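Local structure of rusticyanin (2CAK) at residues 8-11 against 12-15. The protein carries electrons from cytochrome c552 to the A-type oxidase in the iron respiratory chain, using a single bound copper ion of the blue copper type. Numbering follows the deposited sequence. Where two conformers were deposited one is given.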
ATOM      1  N   GLU A   8      11.139   2.234 -12.375  1.00 15.34           N
ATOM      2  CA  GLU A   8      12.114   1.372 -11.705  1.00 14.86           C
ATOM      3  C   GLU A   8      13.108   2.174 -10.855  1.00 14.67           C
ATOM      4  O   GLU A   8      13.663   3.157 -11.349  1.00 21.65           O
ATOM      5  CB  GLU A   8      12.889   0.500 -12.704  1.00 19.58           C
ATOM      6  CG  GLU A   8      11.992  -0.363 -13.579  1.00 21.09           C
ATOM      7  CD  GLU A   8      11.402  -1.544 -12.813  1.00 25.10           C
ATOM      8  OE1 GLU A   8      12.088  -1.949 -11.844  1.00 32.31           O
ATOM      9  OE2 GLU A   8      10.329  -2.057 -13.205  1.00 36.82           O
ATOM     10  N   ALA A   9      13.414   1.695  -9.659  1.00 13.86           N
ATOM     11  CA  ALA A   9      14.255   2.426  -8.735  1.00 14.03           C
ATOM     12  C   ALA A   9      15.373   1.509  -8.223  1.00 13.40           C
ATOM     13  O   ALA A   9      15.134   0.314  -8.031  1.00 16.27           O
ATOM     14  CB  ALA A   9      13.455   2.888  -7.521  1.00 17.37           C
ATOM     15  N   THR A  10      16.560   2.073  -7.979  1.00 14.13           N
ATOM     16  CA  THR A  10      17.626   1.360  -7.327  1.00 16.24           C
ATOM     17  C   THR A  10      17.365   1.355  -5.833  1.00 15.02           C
ATOM     18  O   THR A  10      16.509   2.097  -5.320  1.00 14.79           O
ATOM     19  CB  THR A  10      18.992   2.055  -7.549  1.00 17.92           C
ATOM     20  OG1 THR A  10      18.899   3.348  -7.000  1.00 21.02           O
ATOM     21  CG2 THR A  10      19.288   2.204  -9.017  1.00 23.65           C
ATOM     22  N   LEU A  11      18.123   0.547  -5.068  1.00 18.30           N
ATOM     23  CA  LEU A  11      17.895   0.464  -3.626  1.00 19.42           C
ATOM     24  C   LEU A  11      18.103   1.822  -2.980  1.00 18.32           C
ATOM     25  O   LEU A  11      17.280   2.145  -2.110  1.00 18.19           O
ATOM     26  CB  LEU A  11      18.811  -0.625  -3.022  1.00 24.92           C
ATOM     27  CG  LEU A  11      18.560  -0.918  -1.545  1.00 27.98           C
ATOM     28  CD1 LEU A  11      17.078  -1.227  -1.304  1.00 30.53           C
ATOM     29  CD2 LEU A  11      19.431  -2.067  -1.060  1.00 38.79           C
ATOM     30  N   PRO A  12      19.125   2.629  -3.221  1.00 19.60           N
ATOM     31  CA  PRO A  12      19.160   3.926  -2.490  1.00 21.31           C
ATOM     32  C   PRO A  12      17.977   4.827  -2.798  1.00 18.85           C
ATOM     33  O   PRO A  12      17.538   5.638  -1.959  1.00 19.67           O
ATOM     34  CB  PRO A  12      20.513   4.527  -2.943  1.00 26.26           C
ATOM     35  CG  PRO A  12      21.240   3.479  -3.673  1.00 30.78           C
ATOM     36  CD  PRO A  12      20.344   2.358  -4.022  1.00 24.25           C
ATOM     37  N   GLN A  13      17.430   4.745  -4.009  1.00 17.20           N
ATOM     38  CA  GLN A  13      16.236   5.505  -4.357  1.00 15.95           C
ATOM     39  C   GLN A  13      15.032   4.986  -3.596  1.00 14.97           C
ATOM     40  O   GLN A  13      14.181   5.781  -3.147  1.00 15.68           O
ATOM     41  CB  GLN A  13      15.962   5.472  -5.867  1.00 17.90           C
ATOM     42  CG  GLN A  13      17.002   6.227  -6.692  1.00 21.98           C
ATOM     43  CD  GLN A  13      16.783   5.994  -8.162  1.00 24.12           C
ATOM     44  OE1 GLN A  13      16.414   4.943  -8.650  1.00 23.16           O
ATOM     45  NE2 GLN A  13      17.035   7.049  -8.949  1.00 39.51           N
ATOM     46  N   VAL A  14      14.906   3.652  -3.433  1.00 14.13           N
ATOM     47  CA  VAL A  14      13.832   3.098  -2.608  1.00 13.22           C
ATOM     48  C   VAL A  14      13.912   3.622  -1.200  1.00 13.30           C
ATOM     49  O   VAL A  14      12.902   4.041  -0.610  1.00 14.01           O
ATOM     50  CB  VAL A  14      13.844   1.545  -2.623  1.00 13.73           C
ATOM     51  CG1 VAL A  14      12.939   0.934  -1.590  1.00 15.91           C
ATOM     52  CG2 VAL A  14      13.452   0.995  -4.017  1.00 16.92           C
ATOM     53  N   LYS A  15      15.110   3.577  -0.608  1.00 15.41           N
ATOM     54  CA  LYS A  15      15.265   4.059   0.779  1.00 18.17           C
ATOM     55  C   LYS A  15      14.879   5.522   0.873  1.00 17.14           C
ATOM     56  O   LYS A  15      14.253   5.921   1.854  1.00 18.50           O
ATOM     57  CB  LYS A  15      16.689   3.799   1.277  1.00 22.69           C
ATOM     58  CG  LYS A  15      16.948   2.344   1.616  0.74 27.68           C
ATOM     59  CD  LYS A  15      18.359   2.083   2.113  0.74 30.93           C
ATOM     60  CE  LYS A  15      18.715   0.608   2.187  0.74 34.67           C
ATOM     61  NZ  LYS A  15      20.184   0.361   2.098  0.74 52.15           N
TER
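T10 and Q13 form one half of a capping box: T10 occupies the N-cap of helix 11-18, and the Q13 side chain, at N3, runs back alongside it to accept its backbone N-H. The motif lies away from the copper site, where strand 7-9, at the edge of one sheet of the cupredoxin sandwich, gives way to the helix. The bond from T10 N to Q13 OE1 is 3.0 Å long and fairly straight, with the donor tilted 18° from the plane of the carbonyl. A chi1 of -68° places Q13 CG beside its own backbone N, and the chain, extended beyond CG, brings the amide oxygen to the strand-helix junction, 3.3 Å from A9 CA. The same Q13 OE1 thus has one good bond from the T10 N-H and one weak one from OG1. With chi1 at 61°, that hydroxyl sits between the backbone N and the carbonyl carbon, facing the Q13 chain; it also rests 3.5 Å from P12 CD. P12, in the first turn, lacks an N-H, a loss that costs the helix no bond at this position. Regular helical bonding starts with V14 N to T10 O and K15 N to L11 O. On the exposed side, K15, in one of its two conformers, passes L11. On the inner side, V14 and A9 both reach strand 119-126, V14 through F119 and A9 through Y121, seating the short helix against the sheet, and V14 CG2 packs on A9 CB at 4.0 Å.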